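Delta-aminolevulinic acid dehydratase (Toxoplasma gondii ME49, PDB 3OBK) catalyses the condensation of two molecules of 5-aminolevulinic acid to porphobilinogen, an early step of tetrapyrrole biosynthesis, and works as a homo-octamer. Local coordinates at residues A[161-164]-A[165-169]; A[220-223]-A[224-228]; A[270-273]-A[274-277]; A[334-337]-A[338-341]. One frame throughout, in Å; residues are numbered along the deposited sequence.

Contact 1: A[161-164]-A[165-169]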
loop_
_atom_site.group_PDB
_atom_site.type_symbol
_atom_site.label_atom_id
_atom_site.label_comp_id
_atom_site.label_asym_id
_atom_site.label_seq_id
_atom_site.Cartn_x
_atom_site.Cartn_y
_atom_site.Cartn_z
ATOM N N THR A 161 -39.239 9.772 0.680
ATOM C CA THR A 161 -38.798 9.642 2.070
ATOM C C THR A 161 -37.735 10.669 2.391
ATOM O O THR A 161 -37.806 11.297 3.430
ATOM C CB THR A 161 -38.316 8.225 2.403
ATOM O OG1 THR A 161 -39.431 7.336 2.346
ATOM C CG2 THR A 161 -37.687 8.178 3.810
ATOM N N VAL A 162 -36.791 10.899 1.481
ATOM C CA VAL A 162 -35.766 11.916 1.723
ATOM C C VAL A 162 -36.402 13.300 1.947
ATOM O O VAL A 162 -36.015 14.040 2.856
ATOM C CB VAL A 162 -34.695 11.943 0.592
ATOM C CG1 VAL A 162 -33.724 13.131 0.758
ATOM C CG2 VAL A 162 -33.922 10.625 0.594
ATOM N N HIS A 163 -37.412 13.631 1.148
ATOM C CA HIS A 163 -38.102 14.917 1.302
ATOM C C HIS A 163 -38.645 15.086 2.733
ATOM O O HIS A 163 -38.446 16.144 3.343
ATOM C CB HIS A 163 -39.220 15.030 0.270
ATOM C CG HIS A 163 -39.817 16.405 0.143
ATOM N ND1 HIS A 163 -39.131 17.567 0.463
ATOM C CD2 HIS A 163 -41.025 16.799 -0.332
ATOM C CE1 HIS A 163 -39.901 18.613 0.208
ATOM N NE2 HIS A 163 -41.047 18.175 -0.289
ATOM N N GLN A 164 -39.291 14.037 3.258
ATOM C CA GLN A 164 -39.767 14.023 4.645
ATOM C C GLN A 164 -38.629 14.184 5.642
ATOM O O GLN A 164 -38.745 14.940 6.614
ATOM C CB GLN A 164 -40.516 12.726 4.980
ATOM C CG GLN A 164 -41.797 12.421 4.191
ATOM C CD GLN A 164 -42.818 13.542 4.225
ATOM O OE1 GLN A 164 -42.655 14.537 3.553
ATOM N NE2 GLN A 164 -43.877 13.373 5.001
ATOM N N LEU A 165 -37.527 13.473 5.418
ATOM C CA LEU A 165 -36.391 13.553 6.346
ATOM C C LEU A 165 -35.747 14.940 6.343
ATOM O O LEU A 165 -35.233 15.397 7.387
ATOM C CB LEU A 165 -35.331 12.525 5.995
ATOM C CG LEU A 165 -35.743 11.067 6.014
ATOM C CD1 LEU A 165 -34.598 10.210 5.489
ATOM C CD2 LEU A 165 -36.163 10.672 7.397
ATOM N N CYS A 166 -35.771 15.607 5.185
ATOM C CA CYS A 166 -35.307 16.984 5.107
ATOM C C CYS A 166 -36.169 17.892 5.973
ATOM O O CYS A 166 -35.644 18.767 6.677
ATOM C CB CYS A 166 -35.256 17.490 3.673
ATOM S SG CYS A 166 -33.918 16.709 2.694
ATOM N N LYS A 167 -37.473 17.663 5.975
ATOM C CA LYS A 167 -38.341 18.489 6.797
ATOM C C LYS A 167 -38.067 18.204 8.250
ATOM O O LYS A 167 -37.957 19.119 9.032
ATOM C CB LYS A 167 -39.821 18.241 6.503
ATOM C CG LYS A 167 -40.308 18.760 5.158
ATOM C CD LYS A 167 -41.692 18.200 4.942
ATOM C CE LYS A 167 -42.378 18.710 3.714
ATOM N NZ LYS A 167 -43.856 18.448 3.874
ATOM N N GLN A 168 -37.958 16.927 8.592
ATOM C CA GLN A 168 -37.639 16.505 9.940
ATOM C C GLN A 168 -36.348 17.093 10.433
ATOM O O GLN A 168 -36.306 17.617 11.556
ATOM C CB GLN A 168 -37.543 14.987 10.072
ATOM C CG GLN A 168 -37.372 14.525 11.527
ATOM C CD GLN A 168 -37.248 13.037 11.662
ATOM O OE1 GLN A 168 -36.963 12.344 10.691
ATOM N NE2 GLN A 168 -37.471 12.531 12.863
ATOM N N ALA A 169 -35.296 16.997 9.629
ATOM C CA ALA A 169 -33.994 17.555 10.053
ATOM C C ALA A 169 -34.057 19.069 10.293
ATOM O O ALA A 169 -33.408 19.557 11.207
ATOM C CB ALA A 169 -32.830 17.197 9.056
#

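Contact 2: A[220-223]-A[224-228]. With PBG (3-[5-(aminomethyl)-4-(carboxymethyl)-1H-pyrrol-3-yl]propanoic acid), chain L.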
loop_
_atom_site.group_PDB
_atom_site.type_symbol
_atom_site.label_atom_id
_atom_site.label_comp_id
_atom_site.label_asym_id
_atom_site.label_seq_id
_atom_site.Cartn_x
_atom_site.Cartn_y
_atom_site.Cartn_z
ATOM N N GLY A 220 -34.383 -5.207 18.725
ATOM C CA GLY A 220 -35.718 -5.526 19.221
ATOM C C GLY A 220 -36.162 -4.714 20.424
ATOM O O GLY A 220 -37.275 -4.187 20.432
ATOM N N PRO A 221 -35.320 -4.652 21.467
ATOM C CA PRO A 221 -35.718 -3.909 22.664
ATOM C C PRO A 221 -35.906 -2.417 22.411
ATOM O O PRO A 221 -36.791 -1.810 23.003
ATOM C CB PRO A 221 -34.579 -4.187 23.655
ATOM C CG PRO A 221 -34.011 -5.498 23.202
ATOM C CD PRO A 221 -34.149 -5.512 21.712
ATOM N N PHE A 222 -35.111 -1.837 21.515
ATOM C CA PHE A 222 -35.384 -0.468 21.093
ATOM C C PHE A 222 -36.842 -0.346 20.536
ATOM O O PHE A 222 -37.586 0.573 20.904
ATOM C CB PHE A 222 -34.339 -0.019 20.065
ATOM C CG PHE A 222 -34.595 1.355 19.464
ATOM C CD1 PHE A 222 -35.469 1.507 18.388
ATOM C CD2 PHE A 222 -33.909 2.473 19.941
ATOM C CE1 PHE A 222 -35.674 2.744 17.822
ATOM C CE2 PHE A 222 -34.086 3.722 19.387
ATOM C CZ PHE A 222 -34.990 3.879 18.345
ATOM N N ARG A 223 -37.232 -1.278 19.664
ATOM C CA ARG A 223 -38.555 -1.245 19.077
ATOM C C ARG A 223 -39.668 -1.510 20.103
ATOM O O ARG A 223 -40.800 -1.089 19.904
ATOM C CB ARG A 223 -38.635 -2.227 17.908
ATOM C CG ARG A 223 -37.767 -1.807 16.717
ATOM C CD ARG A 223 -37.679 -2.890 15.678
ATOM N NE ARG A 223 -36.745 -2.578 14.592
ATOM C CZ ARG A 223 -36.265 -3.484 13.742
ATOM N NH1 ARG A 223 -36.620 -4.766 13.846
ATOM N NH2 ARG A 223 -35.418 -3.129 12.786
ATOM N N ASP A 224 -39.357 -2.196 21.201
ATOM C CA ASP A 224 -40.307 -2.279 22.303
ATOM C C ASP A 224 -40.437 -0.901 22.935
ATOM O O ASP A 224 -41.548 -0.462 23.232
ATOM C CB ASP A 224 -39.866 -3.290 23.361
ATOM C CG ASP A 224 -39.807 -4.732 22.834
ATOM O OD1 ASP A 224 -40.499 -5.044 21.832
ATOM O OD2 ASP A 224 -39.066 -5.559 23.438
ATOM N N ALA A 225 -39.304 -0.210 23.119
ATOM C CA ALA A 225 -39.284 1.111 23.773
ATOM C C ALA A 225 -40.160 2.136 23.057
ATOM O O ALA A 225 -40.930 2.874 23.707
ATOM C CB ALA A 225 -37.875 1.641 23.932
ATOM N N LEU A 226 -40.055 2.167 21.727
ATOM C CA LEU A 226 -40.866 3.088 20.899
ATOM C C LEU A 226 -42.206 2.528 20.409
ATOM O O LEU A 226 -43.012 3.262 19.814
ATOM C CB LEU A 226 -40.061 3.525 19.689
ATOM C CG LEU A 226 -39.065 4.645 19.897
ATOM C CD1 LEU A 226 -38.209 4.339 21.100
ATOM C CD2 LEU A 226 -38.228 4.882 18.621
ATOM N N ASP A 227 -42.424 1.236 20.637
ATOM C CA ASP A 227 -43.586 0.511 20.103
ATOM C C ASP A 227 -43.643 0.668 18.580
ATOM O O ASP A 227 -44.611 1.143 18.018
ATOM C CB ASP A 227 -44.886 0.971 20.784
ATOM C CG ASP A 227 -46.061 0.047 20.505
ATOM O OD1 ASP A 227 -45.883 -1.163 20.294
ATOM O OD2 ASP A 227 -47.186 0.553 20.478
ATOM N N SER A 228 -42.569 0.268 17.921
ATOM C CA SER A 228 -42.365 0.650 16.528
ATOM C C SER A 228 -41.952 -0.544 15.682
ATOM O O SER A 228 -41.350 -0.399 14.627
ATOM C CB SER A 228 -41.357 1.813 16.444
ATOM O OG SER A 228 -40.106 1.453 16.987
HETATM C CHA PBG L . -34.661 3.991 13.841
HETATM C C1A PBG L . -33.693 3.521 14.877
HETATM C C2A PBG L . -33.524 2.212 15.319
HETATM C C3A PBG L . -32.523 2.258 16.272
HETATM C C4A PBG L . -32.057 3.559 16.316
HETATM N NA PBG L . -32.797 4.310 15.488
HETATM C C5A PBG L . -34.360 0.995 15.002
HETATM C C6A PBG L . -34.275 0.467 13.636
HETATM O O1A PBG L . -33.826 1.246 12.754
HETATM O O2A PBG L . -34.717 -0.675 13.376
HETATM C C7A PBG L . -32.057 1.110 17.079
HETATM C C8A PBG L . -31.195 1.416 18.247
HETATM C C9A PBG L . -30.965 0.352 19.236
HETATM O O3A PBG L . -30.628 0.694 20.366
HETATM O O4A PBG L . -31.356 -0.817 19.091
HETATM N N1 PBG L . -34.141 4.513 12.620
#

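Contact 3: A[270-273]-A[274-277]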
loop_
_atom_site.group_PDB
_atom_site.type_symbol
_atom_site.label_atom_id
_atom_site.label_comp_id
_atom_site.label_asym_id
_atom_site.label_seq_id
_atom_site.Cartn_x
_atom_site.Cartn_y
_atom_site.Cartn_z
ATOM N N LEU A 270 -20.639 -4.353 18.851
ATOM C CA LEU A 270 -19.653 -5.410 19.003
ATOM C C LEU A 270 -19.639 -6.375 17.821
ATOM O O LEU A 270 -18.576 -6.726 17.325
ATOM C CB LEU A 270 -19.873 -6.192 20.306
ATOM C CG LEU A 270 -19.457 -5.473 21.573
ATOM C CD1 LEU A 270 -19.637 -6.415 22.758
ATOM C CD2 LEU A 270 -18.021 -4.969 21.475
ATOM N N PRO A 271 -20.808 -6.803 17.353
ATOM C CA PRO A 271 -20.720 -7.687 16.201
ATOM C C PRO A 271 -20.301 -7.027 14.896
ATOM O O PRO A 271 -20.332 -7.692 13.889
ATOM C CB PRO A 271 -22.140 -8.259 16.062
ATOM C CG PRO A 271 -22.878 -7.848 17.280
ATOM C CD PRO A 271 -22.186 -6.640 17.828
ATOM N N TYR A 272 -19.938 -5.751 14.887
ATOM C CA TYR A 272 -19.513 -5.092 13.635
ATOM C C TYR A 272 -18.159 -4.373 13.757
ATOM O O TYR A 272 -17.827 -3.480 12.966
ATOM C CB TYR A 272 -20.651 -4.195 13.132
ATOM C CG TYR A 272 -21.848 -5.034 12.743
ATOM C CD1 TYR A 272 -21.954 -5.577 11.470
ATOM C CD2 TYR A 272 -22.837 -5.362 13.680
ATOM C CE1 TYR A 272 -23.039 -6.381 11.107
ATOM C CE2 TYR A 272 -23.931 -6.188 13.334
ATOM C CZ TYR A 272 -24.013 -6.703 12.045
ATOM O OH TYR A 272 -25.054 -7.531 11.689
ATOM N N LEU A 273 -17.355 -4.798 14.740
ATOM C CA LEU A 273 -16.076 -4.138 15.017
ATOM C C LEU A 273 -15.165 -4.243 13.813
ATOM O O LEU A 273 -14.370 -3.364 13.572
ATOM C CB LEU A 273 -15.404 -4.676 16.288
ATOM C CG LEU A 273 -16.098 -4.497 17.683
ATOM C CD1 LEU A 273 -15.247 -5.067 18.827
ATOM C CD2 LEU A 273 -16.483 -3.038 17.941
ATOM N N ASP A 274 -15.315 -5.292 13.020
ATOM C CA ASP A 274 -14.548 -5.397 11.760
ATOM C C ASP A 274 -14.888 -4.285 10.775
ATOM O O ASP A 274 -13.998 -3.779 10.087
ATOM C CB ASP A 274 -14.720 -6.761 11.062
ATOM C CG ASP A 274 -16.137 -7.043 10.704
ATOM O OD1 ASP A 274 -16.977 -6.887 11.619
ATOM O OD2 ASP A 274 -16.435 -7.419 9.542
ATOM N N VAL A 275 -16.154 -3.939 10.672
ATOM C CA VAL A 275 -16.557 -2.894 9.761
ATOM C C VAL A 275 -16.099 -1.547 10.309
ATOM O O VAL A 275 -15.621 -0.694 9.571
ATOM C CB VAL A 275 -18.078 -2.910 9.572
ATOM C CG1 VAL A 275 -18.542 -1.751 8.649
ATOM C CG2 VAL A 275 -18.486 -4.253 9.026
ATOM N N LEU A 276 -16.245 -1.384 11.619
ATOM C CA LEU A 276 -15.780 -0.201 12.316
ATOM C C LEU A 276 -14.309 0.027 12.033
ATOM O O LEU A 276 -13.936 1.123 11.640
ATOM C CB LEU A 276 -16.028 -0.339 13.829
ATOM C CG LEU A 276 -15.632 0.810 14.734
ATOM C CD1 LEU A 276 -16.425 2.075 14.441
ATOM C CD2 LEU A 276 -15.828 0.407 16.196
ATOM N N ALA A 277 -13.471 -0.996 12.221
ATOM C CA ALA A 277 -12.020 -0.845 12.011
ATOM C C ALA A 277 -11.704 -0.543 10.567
ATOM O O ALA A 277 -10.817 0.245 10.280
ATOM C CB ALA A 277 -11.253 -2.055 12.451
#

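Contact 4: A[334-337]-A[338-341]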
loop_
_atom_site.group_PDB
_atom_site.type_symbol
_atom_site.label_atom_id
_atom_site.label_comp_id
_atom_site.label_asym_id
_atom_site.label_seq_id
_atom_site.Cartn_x
_atom_site.Cartn_y
_atom_site.Cartn_z
ATOM N N ALA A 334 -23.831 4.368 29.245
ATOM C CA ALA A 334 -22.954 5.539 29.287
ATOM C C ALA A 334 -22.935 6.137 30.668
ATOM O O ALA A 334 -21.873 6.335 31.244
ATOM C CB ALA A 334 -23.386 6.560 28.291
ATOM N N LYS A 335 -24.114 6.388 31.228
ATOM C CA LYS A 335 -24.163 6.970 32.566
ATOM C C LYS A 335 -23.496 6.050 33.567
ATOM O O LYS A 335 -22.737 6.478 34.441
ATOM C CB LYS A 335 -25.596 7.258 32.994
ATOM C CG LYS A 335 -25.691 7.913 34.374
ATOM C CD LYS A 335 -27.121 8.110 34.846
ATOM C CE LYS A 335 -27.726 6.862 35.539
ATOM N NZ LYS A 335 -29.213 6.950 35.774
ATOM N N GLU A 336 -23.772 4.770 33.449
ATOM C CA GLU A 336 -23.281 3.865 34.454
ATOM C C GLU A 336 -21.772 3.757 34.376
ATOM O O GLU A 336 -21.103 3.703 35.401
ATOM C CB GLU A 336 -23.913 2.506 34.293
ATOM C CG GLU A 336 -23.910 1.725 35.591
ATOM C CD GLU A 336 -25.191 1.908 36.341
ATOM O OE1 GLU A 336 -26.203 1.332 35.880
ATOM O OE2 GLU A 336 -25.176 2.614 37.352
ATOM N N ALA A 337 -21.225 3.777 33.163
ATOM C CA ALA A 337 -19.768 3.691 33.010
ATOM C C ALA A 337 -19.075 4.923 33.610
ATOM O O ALA A 337 -18.059 4.815 34.355
ATOM C CB ALA A 337 -19.370 3.501 31.531
ATOM N N ALA A 338 -19.625 6.091 33.290
ATOM C CA ALA A 338 -19.036 7.340 33.751
ATOM C C ALA A 338 -19.066 7.350 35.280
ATOM O O ALA A 338 -18.110 7.774 35.940
ATOM C CB ALA A 338 -19.766 8.555 33.150
ATOM N N LYS A 339 -20.150 6.825 35.835
ATOM C CA LYS A 339 -20.312 6.844 37.269
ATOM C C LYS A 339 -19.239 5.988 37.900
ATOM O O LYS A 339 -18.604 6.400 38.857
ATOM C CB LYS A 339 -21.702 6.353 37.653
ATOM C CG LYS A 339 -22.078 6.518 39.105
ATOM C CD LYS A 339 -23.527 6.072 39.300
ATOM C CE LYS A 339 -23.860 5.784 40.750
ATOM N NZ LYS A 339 -25.086 4.953 40.803
ATOM N N TRP A 340 -19.028 4.799 37.358
ATOM C CA TRP A 340 -18.013 3.931 37.883
ATOM C C TRP A 340 -16.667 4.605 37.813
ATOM O O TRP A 340 -15.879 4.558 38.749
ATOM C CB TRP A 340 -17.970 2.636 37.103
ATOM C CG TRP A 340 -19.091 1.706 37.405
ATOM C CD1 TRP A 340 -19.675 1.477 38.624
ATOM C CD2 TRP A 340 -19.734 0.830 36.482
ATOM N NE1 TRP A 340 -20.652 0.529 38.502
ATOM C CE2 TRP A 340 -20.703 0.111 37.198
ATOM C CE3 TRP A 340 -19.575 0.578 35.124
ATOM C CZ2 TRP A 340 -21.515 -0.837 36.597
ATOM C CZ3 TRP A 340 -20.385 -0.357 34.520
ATOM C CH2 TRP A 340 -21.340 -1.057 35.248
ATOM N N MET A 341 -16.399 5.238 36.689
ATOM C CA MET A 341 -15.139 5.920 36.519
ATOM C C MET A 341 -15.002 7.044 37.535
ATOM O O MET A 341 -13.936 7.181 38.163
ATOM C CB MET A 341 -15.002 6.444 35.089
ATOM C CG MET A 341 -14.750 5.353 34.065
ATOM S SD MET A 341 -14.704 5.930 32.355
ATOM C CE MET A 341 -13.203 6.849 32.425
#

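Contact 1: A[161-164]-A[165-169]
T161 and L165 sit one turn apart on an unbroken alpha-helix, residues 158-175, one of the outer helices of the TIM barrel. Its i to i+4 bonds run from L165 N to T161 O, C166 N to V162 O, K167 N to H163 O and Q168 N to Q164 O; the last measures 2.9 Å with an N-H...O angle of 169°. Three sides of the helix carry the side chains. On the first, T161 CG2 comes within 4.1 Å of L165 CD1, the two side chains crossing at a slant; L165 goes on to strand 130-135 through V135. Next to it, V162 CG1 lies 4.1 Å from C166 SG, an apolar pair that packs on A192 of helix 189-199. The third side is more polar. Q164 and K167 run alongside each other, with Q164 OE1 4.0 Å from K167 CD, while Q164 NE2 is hydrogen-bonded to M104 O. The lysine is stretched out beyond CG, with chi2 at 170°, and this reach carries its end past the H163 imidazole. There K167 CE stands 4.2 Å above one face of the H163 ring, nearer the rim than the centre.

Contact 2: A[220-223]-A[224-228]
F222 and L226 meet on the short helix 220-226, which follows a barrel strand and closes in a Schellman motif beside the bound porphobilinogen. The backbone bonds come first. D224 N, A225 N and L226 N bond to G220 O, P221 O and F222 O, and the helix then ends as D227 takes a positive phi of 55°. That turn brings S228 N back to R223 O at 3.0 Å, while D227 N makes a weak bond to D224 O.

The apolar contacts centre on the F222 ring. With CG anti to the backbone N (chi1 175°), the phenyl leans out between L226 and the ligand. L226 CD2 touches F222 CZ at 3.4 Å, and L226 CD1 lies over the same side near the rim. Over the centre of the opposite face sits the pyrrole, its PBG C3A 3.4 Å above the ring plane, so the aromatic ring is sandwiched between leucine methyls and product. F93 meets F222 edge-to-face.

Charge enters through R223 and D224. D224 OD1 and OD2 go to H229 and S63. The extended R223 chain presents the edge of its guanidinium to one carboxylate oxygen of the product, which lies in the guanidinium plane. Two donors grip that oxygen: R223 NE makes a weak bond to PBG O2A at 3.0 Å, and R223 NH2 a straighter one to PBG O2A at 2.6 Å.

Contact 3: A[270-273]-A[274-277]
L273 and L276 lie side by side and point the same way, their CD2 methyls 3.9 Å apart, at the start of helix 273-282 in the TIM barrel. On another side of this first turn, the Y272 ring turns its edge to V275: V275 CG2 lies near the ring plane, 4.4 Å from Y272 CD1. V275 has CG1 anti to the backbone N (chi1 177°), which places CG2 beside that N and facing back toward the tyrosine. D274 points off another side of the turn. Its CG is tucked between the backbone N and the carbonyl carbon (chi1 60°), folding the carboxylate back over the N-cap residue, with D274 OD1 3.5 Å from Y272 C.

The backbone beneath is that of a helix getting under way. Y272, at the N-cap, offers its carbonyl to two donors: L276 N bonds to Y272 O at 3.0 Å and almost straight, V275 N only weakly. A277 N to L273 O continues the series.

The polar ends look outward to a neighbouring subunit. D274 OD2 forms a salt bridge with R323 of that subunit, and Y272 OH is hydrogen-bonded to its E316. The start of the helix is thus part of an interface in the octamer. Within its own chain the segment follows strand 263-267, Y272 stacks on Y214, and the two leucines pack against A324 of helix 310-324.

Contact 4: A[334-337]-A[338-341]
E336 and W340 make the tightest side-chain contact of this part of helix 334-346, the helix that follows the last barrel strand, 328-331. E336 CG stands over the six-membered ring of W340, 3.9 Å from its centroid and 19° off the ring normal, a CH-pi contact. The glutamate chain leaves with CG anti to the backbone N (chi1 -156°), then bends at chi2, which turns the carboxylate away from the indole, to the side where K339 runs. E336 O also lies over a face of the ring, 3.2 Å above its plane and toward the rim, while accepting the bond from W340 N. On the buried side, M341 CG packs 3.4 Å from A337 O, next to the bond from M341 N to that oxygen.

The more solvent-accessible side is looser. E336 and K339 run side by side, yet E336 OE2 and K339 NZ stay 4.2 Å apart, beyond a salt bridge, so any attraction is probably modest. K335 NZ instead forms salt bridges to E78 and E81 of helix 72-84. The small side chains fit the helix close to the barrel: A334 and A337 rest on L46 of strand 46-53, while A337 and W340 meet helix 310-324 through L318 and V314.

In the fold
All four contacts are local turns at different places round one TIM barrel, strung along the chain without touching. Contacts 1 and 4 lie on opposite sides of the chain's centre, their centres 35 Å apart, both on helices of the outer layer; contact 1 is largely buried, contact 4 only partly. Contact 2 alone belongs to the product pocket, and there aromatic and cationic groups face a ligand. Contact 3 is buried too, but much of its cover comes from another subunit, to which it turns its charged and hydroxyl groups. Helix 310-324 is a shared neighbour of contacts 3 and 4, whereas strand 46-53 is touched by side chains of both contacts 2 and 4.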